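PDB 2OO2: DUF357 domain-containing protein from Archaeoglobus fulgidus DSM 4304, which is of unknown function but folds as a small bundle of three helices that pairs with a second copy of itself. Local coordinates for residues 17-22 with 37-42; 9-14 with 44-49; 5-10 with 53-58. All blocks are in the same frame, centred on the assembly; numbering follows the deposited sequence.

How the contacts relate
The three contacts sample the joints of a three-helix bundle, and all draw on helix 3-21. Contacts 1 and 2 both join it to helix 29-47, which runs back antiparallel to it, with centres about 11 Å apart; contact 3 joins it to helix 51-70, which again runs its way. Along the chain, helix 3-21 supplies the first segment each time, and its partners follow in the order 37-42, 44-49 and 53-58, so contact 1 spans the shortest loop and contact 3 the longest. Contacts 2 and 3 lie about 5 Å apart between centres and share Arg9 and Glu10. Ser42 touches Thr11 and residues of 53-58, knitting the three helices into one core.

Contact 1: 17-22 with 37-42; sequences RIEERV and AYISDS
Antiparallel helix pairing within a three-helix bundle brings Ile39 of helix 29-47 against Ile18 and Glu19 of helix 3-21 and Val22 at its end. With Leu15 also touching it, Ile39 fills the diamond of four side chains that defines knobs-into-holes packing. The nearest backbones belong to Glu19 and Ile39, whose CA atoms are 7.6 Å apart. The closest approach is Ile18 CG2 to Ile39 CG1, 3.6 Å, where the two side chains run at a slant to each other. The branches of Ile39 divide the work: with CG1 beside the backbone N (chi1 -72°), CG2 stands anti to it and meets Glu19 CG at 4.1 Å, while CD1, on the other branch, lies 4.2 Å from Val22 CG2. Glu19 thus lends its aliphatic part to the packing and sends OE2 onward to a salt bridge with Arg43. Ile18 also leans on Ala61 and Trp62 of helix 51-70, so the third helix covers this joint. Replacing Ile39 by an alanine would probably open a gap where Ile18, Glu19 and Val22 now meet its branches. The contact itself is apolar, two buried isoleucines with partly exposed neighbours, and the Glu19 to Arg43 ion pair lies at its margin.

Contact 2: 9-14 with 44-49; sequences RETLKW and YFLEKG
Leu46 of helix 29-47 carries the apolar part of this contact, reaching Leu12 and Thr11 of helix 3-21. The two leucines meet methyl to methyl, Leu12 CD2 to Leu46 CD2 at 3.7 Å, with their side chains at about a right angle. Leu46 has CG anti to its own backbone N (chi1 -180°), which carries CD2 over to Leu12 and leaves CD1 for Thr11, whose CG2 is 4.3 Å away. Thr11 offers this methyl to Leu46, while its OG1 is hydrogen-bonded to the carbonyl of Leu7 one turn back.

Polar bonds gather instead within 9-14, around the carboxylate of Glu10. Lys13 NZ forms a salt bridge to Glu10 OE2 at 2.6 Å, arriving on the syn side. Trp14 NE1 gives a bent hydrogen bond of 3.2 Å to Glu10 OE1, which lies in the plane of the indole but is approached from above the carboxylate plane. OE1 also meets Arg53 of the second subunit, so three residues grip the carboxylate and probably favour its charged form.

Aliphatic chains over rings make a third group. Lys13 CD covers one face of the Trp14 ring near its rim, and Lys48 CD lies 3.6 Å above the plane of Tyr44. Just beyond, Gly49 closes helix 29-47 in a Schellman motif, its positive phi (82°) accompanying the bond from Gly49 N to Leu46 O.

Helix 51-70 backs the pair: Thr11 rests on Phe55 and Phe45 on Ala54, and farther along that helix Trp62 meets Trp14 edge-to-face. Gly49, and Leu51 packed on Leu46, place the joint beside the turn between the second and third helices.

Contact 3: 5-10 with 53-58; sequences EELRRE and RAFECV
Leu7 and Phe55 are the points of closest backbone approach, their CA atoms 6.9 Å apart where helix 3-21 and helix 51-70 run in the same general direction. In a three-helix bundle the first and third helices necessarily share a sense when each neighbour along the chain reverses, and here they are joined by a small, buried apolar patch.

Phe55 is its centre. CG stands anti to the backbone N (chi1 -176°), turning the ring toward helix 3-21. Leu7 uses one methyl, CD2, which lies 3.9 Å from Phe55 CB and equally near Phe55 CG, the two side chains crossing almost perpendicularly. Farther along the helix, Glu10 adds the carbon at the root of its chain, with CB 4.1 Å from Phe55 CE1. Both carbons come at the ring obliquely. CB of Glu10 touches the ring while the bend at chi2 (-65°) belongs to the part of the chain that carries the carboxylate away to its own partners.

Val58 extends the apolar surface toward Trp14 and Leu15. The second subunit is close at hand: its Val52 packs on Leu7, and its Glu56 lies against Phe55, so this patch belongs partly to the dimer interface.

The ion pair between subunits recurs in the other direction, Arg53 NH1 to Glu10 OE1 of the second subunit. Within its own helix, Glu56 CD sits 3.6 Å above the centre of the Arg53 guanidinium, and Glu56 OE1, 3.0 Å from Arg53 NE, lies well out of that plane, an attraction of charges with no N-H aimed at the oxygen.

Contact 1: 17-22 with 37-42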
loop_
_atom_site.group_PDB
_atom_site.type_symbol
_atom_site.label_atom_id
_atom_site.label_comp_id
_atom_site.label_asym_id
_atom_site.label_seq_id
_atom_site.Cartn_x
_atom_site.Cartn_y
_atom_site.Cartn_z
ATOM N N ARG A 17 0.102 -7.845 13.071
ATOM C CA ARG A 17 1.429 -8.299 12.665
ATOM C C ARG A 17 2.370 -7.083 12.703
ATOM O O ARG A 17 3.475 -7.202 13.242
ATOM C CB ARG A 17 1.397 -8.959 11.271
ATOM C CG ARG A 17 0.811 -10.431 11.291
ATOM C CD ARG A 17 0.507 -10.870 9.907
ATOM N NE ARG A 17 -0.084 -12.223 9.904
ATOM C CZ ARG A 17 -0.388 -12.864 8.774
ATOM N NH1 ARG A 17 -0.178 -12.288 7.593
ATOM N NH2 ARG A 17 -0.934 -14.064 8.828
ATOM N N ILE A 18 1.938 -5.929 12.184
ATOM C CA ILE A 18 2.891 -4.784 12.027
ATOM C C ILE A 18 3.202 -4.104 13.369
ATOM O O ILE A 18 4.318 -3.578 13.619
ATOM C CB ILE A 18 2.381 -3.799 10.943
ATOM C CG1 ILE A 18 3.551 -2.970 10.420
ATOM C CG2 ILE A 18 1.159 -2.916 11.411
ATOM C CD1 ILE A 18 3.169 -2.056 9.192
ATOM N N GLU A 19 2.216 -4.121 14.263
ATOM C CA GLU A 19 2.377 -3.579 15.635
ATOM C C GLU A 19 3.506 -4.326 16.335
ATOM O O GLU A 19 4.272 -3.746 17.088
ATOM C CB GLU A 19 1.014 -3.640 16.398
ATOM C CG GLU A 19 0.116 -2.501 15.973
ATOM C CD GLU A 19 -1.336 -2.596 16.522
ATOM O OE1 GLU A 19 -1.722 -3.692 16.967
ATOM O OE2 GLU A 19 -2.034 -1.558 16.534
ATOM N N GLU A 20 3.653 -5.603 16.046
ATOM C CA GLU A 20 4.845 -6.361 16.507
ATOM C C GLU A 20 6.072 -6.081 15.641
ATOM O O GLU A 20 7.166 -5.935 16.157
ATOM C CB GLU A 20 4.593 -7.860 16.537
ATOM C CG GLU A 20 3.601 -8.257 17.577
ATOM C CD GLU A 20 3.982 -7.762 18.979
ATOM O OE1 GLU A 20 5.194 -7.836 19.387
ATOM O OE2 GLU A 20 3.053 -7.288 19.668
ATOM N N ARG A 21 5.884 -6.030 14.333
ATOM C CA ARG A 21 6.987 -5.993 13.397
ATOM C C ARG A 21 7.786 -4.701 13.565
ATOM O O ARG A 21 9.040 -4.712 13.452
ATOM C CB ARG A 21 6.455 -6.090 11.967
ATOM C CG ARG A 21 7.499 -6.355 10.882
ATOM C CD ARG A 21 8.068 -7.770 10.997
ATOM N NE ARG A 21 8.825 -8.086 9.823
ATOM C CZ ARG A 21 10.163 -8.088 9.815
ATOM N NH1 ARG A 21 10.804 -8.386 8.691
ATOM N NH2 ARG A 21 10.836 -7.870 10.935
ATOM N N VAL A 22 7.063 -3.600 13.808
ATOM C CA VAL A 22 7.697 -2.248 13.867
ATOM C C VAL A 22 8.743 -2.209 14.986
ATOM O O VAL A 22 9.781 -1.504 14.920
ATOM C CB VAL A 22 6.577 -1.163 13.966
ATOM C CG1 VAL A 22 6.007 -1.054 15.364
ATOM C CG2 VAL A 22 7.071 0.194 13.426
ATOM N N ALA A 37 2.745 6.570 11.661
ATOM C CA ALA A 37 1.693 7.560 11.272
ATOM C C ALA A 37 0.574 6.719 10.629
ATOM O O ALA A 37 -0.663 6.788 11.074
ATOM C CB ALA A 37 2.187 8.620 10.311
ATOM N N TYR A 38 0.935 5.825 9.676
ATOM C CA TYR A 38 -0.231 4.990 9.054
ATOM C C TYR A 38 -0.699 3.933 9.961
ATOM O O TYR A 38 -2.032 3.597 9.980
ATOM C CB TYR A 38 0.263 4.327 7.752
ATOM C CG TYR A 38 0.417 5.253 6.582
ATOM C CD1 TYR A 38 -0.649 5.728 5.904
ATOM C CD2 TYR A 38 1.708 5.639 6.101
ATOM C CE1 TYR A 38 -0.572 6.514 4.817
ATOM C CE2 TYR A 38 1.822 6.467 4.947
ATOM C CZ TYR A 38 0.701 6.916 4.315
ATOM O OH TYR A 38 0.696 7.753 3.174
ATOM N N ILE A 39 0.145 3.317 10.764
ATOM C CA ILE A 39 -0.378 2.419 11.892
ATOM C C ILE A 39 -1.429 3.112 12.763
ATOM O O ILE A 39 -2.585 2.554 12.937
ATOM C CB ILE A 39 0.679 1.746 12.823
ATOM C CG1 ILE A 39 1.437 0.630 12.097
ATOM C CG2 ILE A 39 0.024 1.112 14.145
ATOM C CD1 ILE A 39 2.950 0.524 12.669
ATOM N N SER A 40 -1.079 4.308 13.286
ATOM C CA SER A 40 -2.064 5.116 14.084
ATOM C C SER A 40 -3.385 5.325 13.309
ATOM O O SER A 40 -4.536 5.070 13.848
ATOM C CB SER A 40 -1.507 6.484 14.478
ATOM O OG SER A 40 -2.420 7.170 15.337
ATOM N N ASP A 41 -3.252 5.799 12.057
ATOM C CA ASP A 41 -4.394 6.064 11.181
ATOM C C ASP A 41 -5.169 4.770 10.923
ATOM O O ASP A 41 -6.481 4.746 11.091
ATOM C CB ASP A 41 -3.874 6.649 9.852
ATOM C CG ASP A 41 -3.748 8.163 9.862
ATOM O OD1 ASP A 41 -3.801 8.846 10.908
ATOM O OD2 ASP A 41 -3.670 8.663 8.719
ATOM N N SER A 42 -4.491 3.663 10.530
ATOM C CA SER A 42 -5.316 2.378 10.348
ATOM C C SER A 42 -6.149 2.025 11.580
ATOM O O SER A 42 -7.427 1.653 11.459
ATOM C CB SER A 42 -4.325 1.265 9.993
ATOM O OG SER A 42 -4.908 -0.021 9.898
#

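Contact 2: 9-14 with 44-49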
loop_
_atom_site.group_PDB
_atom_site.type_symbol
_atom_site.label_atom_id
_atom_site.label_comp_id
_atom_site.label_asym_id
_atom_site.label_seq_id
_atom_site.Cartn_x
_atom_site.Cartn_y
_atom_site.Cartn_z
ATOM N N ARG A 9 -11.194 -8.780 8.769
ATOM C CA ARG A 9 -10.279 -9.874 9.117
ATOM C C ARG A 9 -8.847 -9.505 8.635
ATOM O O ARG A 9 -7.913 -9.719 9.371
ATOM C CB ARG A 9 -10.630 -11.218 8.489
ATOM C CG ARG A 9 -11.940 -11.786 9.047
ATOM C CD ARG A 9 -11.937 -13.306 9.227
ATOM N NE ARG A 9 -13.289 -13.706 9.625
ATOM C CZ ARG A 9 -14.143 -14.360 8.839
ATOM N NH1 ARG A 9 -13.780 -14.735 7.605
ATOM N NH2 ARG A 9 -15.362 -14.657 9.296
ATOM N N GLU A 10 -8.731 -9.035 7.400
ATOM C CA GLU A 10 -7.387 -8.747 6.774
ATOM C C GLU A 10 -6.710 -7.550 7.431
ATOM O O GLU A 10 -5.453 -7.478 7.527
ATOM C CB GLU A 10 -7.538 -8.466 5.275
ATOM C CG GLU A 10 -7.737 -9.672 4.352
ATOM C CD GLU A 10 -6.509 -10.587 4.324
ATOM O OE1 GLU A 10 -5.409 -10.189 3.788
ATOM O OE2 GLU A 10 -6.650 -11.701 4.869
ATOM N N THR A 11 -7.508 -6.525 7.733
ATOM C CA THR A 11 -6.975 -5.312 8.395
ATOM C C THR A 11 -6.430 -5.633 9.767
ATOM O O THR A 11 -5.261 -5.271 10.138
ATOM C CB THR A 11 -8.036 -4.134 8.455
ATOM O OG1 THR A 11 -8.481 -3.866 7.123
ATOM C CG2 THR A 11 -7.369 -2.870 9.088
ATOM N N LEU A 12 -7.254 -6.312 10.570
ATOM C CA LEU A 12 -6.785 -6.740 11.902
ATOM C C LEU A 12 -5.537 -7.628 11.865
ATOM O O LEU A 12 -4.673 -7.499 12.743
ATOM C CB LEU A 12 -7.901 -7.531 12.602
ATOM C CG LEU A 12 -8.895 -6.637 13.289
ATOM C CD1 LEU A 12 -10.248 -7.495 13.595
ATOM C CD2 LEU A 12 -8.325 -6.093 14.557
ATOM N N LYS A 13 -5.453 -8.512 10.873
ATOM C CA LYS A 13 -4.457 -9.556 10.798
ATOM C C LYS A 13 -3.130 -8.783 10.556
ATOM O O LYS A 13 -2.153 -8.938 11.279
ATOM C CB LYS A 13 -4.708 -10.381 9.550
ATOM C CG LYS A 13 -3.655 -11.462 9.243
ATOM C CD LYS A 13 -3.666 -11.944 7.815
ATOM C CE LYS A 13 -4.932 -12.754 7.522
ATOM N NZ LYS A 13 -5.071 -13.321 6.100
ATOM N N TRP A 14 -3.197 -7.889 9.606
ATOM C CA TRP A 14 -1.956 -7.185 9.144
ATOM C C TRP A 14 -1.556 -6.098 10.118
ATOM O O TRP A 14 -0.330 -5.663 10.229
ATOM C CB TRP A 14 -2.273 -6.688 7.775
ATOM C CG TRP A 14 -2.147 -7.767 6.759
ATOM C CD1 TRP A 14 -3.115 -8.238 5.925
ATOM C CD2 TRP A 14 -0.964 -8.503 6.452
ATOM N NE1 TRP A 14 -2.629 -9.241 5.134
ATOM C CE2 TRP A 14 -1.281 -9.392 5.421
ATOM C CE3 TRP A 14 0.370 -8.480 6.964
ATOM C CZ2 TRP A 14 -0.351 -10.292 4.904
ATOM C CZ3 TRP A 14 1.294 -9.363 6.444
ATOM C CH2 TRP A 14 0.952 -10.249 5.423
ATOM N N TYR A 44 -7.187 3.973 13.991
ATOM C CA TYR A 44 -8.272 4.971 14.171
ATOM C C TYR A 44 -9.458 4.713 13.258
ATOM O O TYR A 44 -10.622 4.658 13.759
ATOM C CB TYR A 44 -7.781 6.379 13.923
ATOM C CG TYR A 44 -8.880 7.446 13.930
ATOM C CD1 TYR A 44 -9.643 7.745 15.129
ATOM C CD2 TYR A 44 -9.173 8.146 12.782
ATOM C CE1 TYR A 44 -10.626 8.775 15.106
ATOM C CE2 TYR A 44 -10.168 9.169 12.747
ATOM C CZ TYR A 44 -10.918 9.401 13.931
ATOM O OH TYR A 44 -11.801 10.401 13.864
ATOM N N PHE A 45 -9.206 4.579 11.950
ATOM C CA PHE A 45 -10.285 4.194 11.035
ATOM C C PHE A 45 -10.904 2.834 11.304
ATOM O O PHE A 45 -12.157 2.666 11.110
ATOM C CB PHE A 45 -9.836 4.314 9.558
ATOM C CG PHE A 45 -9.415 5.738 9.163
ATOM C CD1 PHE A 45 -10.304 6.806 9.273
ATOM C CD2 PHE A 45 -8.111 5.999 8.710
ATOM C CE1 PHE A 45 -9.962 8.111 8.978
ATOM C CE2 PHE A 45 -7.753 7.336 8.389
ATOM C CZ PHE A 45 -8.646 8.380 8.512
ATOM N N LEU A 46 -10.094 1.857 11.713
ATOM C CA LEU A 46 -10.640 0.544 12.015
ATOM C C LEU A 46 -11.669 0.688 13.138
ATOM O O LEU A 46 -12.781 0.197 13.023
ATOM C CB LEU A 46 -9.563 -0.452 12.392
ATOM C CG LEU A 46 -10.156 -1.852 12.704
ATOM C CD1 LEU A 46 -10.887 -2.580 11.458
ATOM C CD2 LEU A 46 -9.094 -2.742 13.305
ATOM N N GLU A 47 -11.299 1.412 14.189
ATOM C CA GLU A 47 -12.188 1.548 15.326
ATOM C C GLU A 47 -13.530 2.205 15.016
ATOM O O GLU A 47 -14.556 1.719 15.496
ATOM C CB GLU A 47 -11.504 2.199 16.519
ATOM C CG GLU A 47 -12.282 1.843 17.800
ATOM C CD GLU A 47 -11.440 1.097 18.795
ATOM O OE1 GLU A 47 -11.920 0.037 19.276
ATOM O OE2 GLU A 47 -10.305 1.571 19.109
ATOM N N LYS A 48 -13.541 3.263 14.207
ATOM C CA LYS A 48 -14.800 3.947 13.852
ATOM C C LYS A 48 -15.512 3.309 12.659
ATOM O O LYS A 48 -16.516 3.859 12.177
ATOM C CB LYS A 48 -14.571 5.425 13.572
ATOM C CG LYS A 48 -13.713 5.693 12.352
ATOM C CD LYS A 48 -13.301 7.157 12.183
ATOM C CE LYS A 48 -14.496 8.101 12.129
ATOM N NZ LYS A 48 -15.133 8.289 10.795
ATOM N N GLY A 49 -14.974 2.203 12.139
ATOM C CA GLY A 49 -15.634 1.480 11.032
ATOM C C GLY A 49 -15.394 2.038 9.646
ATOM O O GLY A 49 -16.162 1.791 8.743
#

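Contact 3: 5-10 with 53-58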
loop_
_atom_site.group_PDB
_atom_site.type_symbol
_atom_site.label_atom_id
_atom_site.label_comp_id
_atom_site.label_asym_id
_atom_site.label_seq_id
_atom_site.Cartn_x
_atom_site.Cartn_y
_atom_site.Cartn_z
ATOM N N GLU A 5 -16.723 -8.383 6.518
ATOM C CA GLU A 5 -15.972 -9.478 7.160
ATOM C C GLU A 5 -14.555 -9.679 6.591
ATOM O O GLU A 5 -13.616 -9.770 7.344
ATOM C CB GLU A 5 -16.775 -10.775 7.044
ATOM C CG GLU A 5 -16.129 -12.016 7.624
ATOM C CD GLU A 5 -17.119 -13.206 7.680
ATOM O OE1 GLU A 5 -16.774 -14.307 7.169
ATOM O OE2 GLU A 5 -18.254 -13.014 8.208
ATOM N N GLU A 6 -14.425 -9.734 5.270
ATOM C CA GLU A 6 -13.149 -9.958 4.640
ATOM C C GLU A 6 -12.206 -8.771 4.953
ATOM O O GLU A 6 -11.083 -9.007 5.385
ATOM C CB GLU A 6 -13.277 -10.231 3.130
ATOM C CG GLU A 6 -11.927 -10.696 2.543
ATOM C CD GLU A 6 -11.853 -10.844 1.002
ATOM O OE1 GLU A 6 -12.865 -10.631 0.278
ATOM O OE2 GLU A 6 -10.725 -11.178 0.518
ATOM N N LEU A 7 -12.669 -7.526 4.798
ATOM C CA LEU A 7 -11.819 -6.333 5.133
ATOM C C LEU A 7 -11.420 -6.203 6.604
ATOM O O LEU A 7 -10.322 -5.801 6.920
ATOM C CB LEU A 7 -12.465 -5.000 4.700
ATOM C CG LEU A 7 -12.444 -4.485 3.282
ATOM C CD1 LEU A 7 -13.296 -3.267 3.216
ATOM C CD2 LEU A 7 -11.003 -4.138 2.867
ATOM N N ARG A 8 -12.346 -6.453 7.516
ATOM C CA ARG A 8 -12.054 -6.499 8.934
ATOM C C ARG A 8 -11.033 -7.546 9.272
ATOM O O ARG A 8 -10.079 -7.219 9.995
ATOM C CB ARG A 8 -13.312 -6.842 9.756
ATOM C CG ARG A 8 -14.115 -5.676 10.114
ATOM C CD ARG A 8 -15.064 -6.042 11.254
ATOM N NE ARG A 8 -16.354 -5.396 10.999
ATOM C CZ ARG A 8 -17.448 -6.042 10.584
ATOM N NH1 ARG A 8 -17.430 -7.370 10.386
ATOM N NH2 ARG A 8 -18.580 -5.357 10.369
ATOM N N ARG A 9 -11.194 -8.780 8.769
ATOM C CA ARG A 9 -10.279 -9.874 9.117
ATOM C C ARG A 9 -8.847 -9.505 8.635
ATOM O O ARG A 9 -7.913 -9.719 9.371
ATOM C CB ARG A 9 -10.630 -11.218 8.489
ATOM C CG ARG A 9 -11.940 -11.786 9.047
ATOM C CD ARG A 9 -11.937 -13.306 9.227
ATOM N NE ARG A 9 -13.289 -13.706 9.625
ATOM C CZ ARG A 9 -14.143 -14.360 8.839
ATOM N NH1 ARG A 9 -13.780 -14.735 7.605
ATOM N NH2 ARG A 9 -15.362 -14.657 9.296
ATOM N N GLU A 10 -8.731 -9.035 7.400
ATOM C CA GLU A 10 -7.387 -8.747 6.774
ATOM C C GLU A 10 -6.710 -7.550 7.431
ATOM O O GLU A 10 -5.453 -7.478 7.527
ATOM C CB GLU A 10 -7.538 -8.466 5.275
ATOM C CG GLU A 10 -7.737 -9.672 4.352
ATOM C CD GLU A 10 -6.509 -10.587 4.324
ATOM O OE1 GLU A 10 -5.409 -10.189 3.788
ATOM O OE2 GLU A 10 -6.650 -11.701 4.869
ATOM N N ARG A 53 -10.590 2.840 4.396
ATOM C CA ARG A 53 -9.391 3.710 4.791
ATOM C C ARG A 53 -8.582 2.930 5.807
ATOM O O ARG A 53 -7.308 2.991 5.806
ATOM C CB ARG A 53 -9.780 5.077 5.344
ATOM C CG ARG A 53 -10.578 5.997 4.427
ATOM C CD ARG A 53 -9.798 6.597 3.271
ATOM N NE ARG A 53 -9.948 5.783 2.048
ATOM C CZ ARG A 53 -9.711 6.200 0.806
ATOM N NH1 ARG A 53 -9.874 5.355 -0.199
ATOM N NH2 ARG A 53 -9.307 7.451 0.571
ATOM N N ALA A 54 -9.223 2.147 6.665
ATOM C CA ALA A 54 -8.437 1.369 7.615
ATOM C C ALA A 54 -7.497 0.418 6.893
ATOM O O ALA A 54 -6.340 0.320 7.276
ATOM C CB ALA A 54 -9.240 0.599 8.606
ATOM N N PHE A 55 -8.014 -0.340 5.922
ATOM C CA PHE A 55 -7.175 -1.254 5.167
ATOM C C PHE A 55 -6.117 -0.507 4.349
ATOM O O PHE A 55 -4.880 -0.891 4.340
ATOM C CB PHE A 55 -7.992 -2.118 4.259
ATOM C CG PHE A 55 -7.230 -3.163 3.500
ATOM C CD1 PHE A 55 -6.606 -4.238 4.122
ATOM C CD2 PHE A 55 -7.220 -3.059 2.078
ATOM C CE1 PHE A 55 -5.984 -5.225 3.355
ATOM C CE2 PHE A 55 -6.642 -4.130 1.286
ATOM C CZ PHE A 55 -6.007 -5.179 1.967
ATOM N N GLU A 56 -6.532 0.574 3.692
ATOM C CA GLU A 56 -5.650 1.384 2.873
ATOM C C GLU A 56 -4.451 1.799 3.743
ATOM O O GLU A 56 -3.240 1.726 3.276
ATOM C CB GLU A 56 -6.417 2.610 2.436
ATOM C CG GLU A 56 -5.683 3.442 1.361
ATOM C CD GLU A 56 -6.367 4.754 1.007
ATOM O OE1 GLU A 56 -7.023 5.403 1.822
ATOM O OE2 GLU A 56 -6.230 5.152 -0.128
ATOM N N CYS A 57 -4.695 2.258 4.969
ATOM C CA CYS A 57 -3.500 2.738 5.845
ATOM C C CYS A 57 -2.597 1.588 6.264
ATOM O O CYS A 57 -1.255 1.785 6.250
ATOM C CB CYS A 57 -3.968 3.623 7.045
ATOM S SG CYS A 57 -4.740 5.120 6.598
ATOM N N VAL A 58 -3.097 0.379 6.579
ATOM C CA VAL A 58 -2.278 -0.789 6.948
ATOM C C VAL A 58 -1.312 -1.214 5.784
ATOM O O VAL A 58 -0.057 -1.448 6.019
ATOM C CB VAL A 58 -3.052 -1.967 7.619
ATOM C CG1 VAL A 58 -3.624 -2.914 6.592
ATOM C CG2 VAL A 58 -2.049 -2.741 8.563
#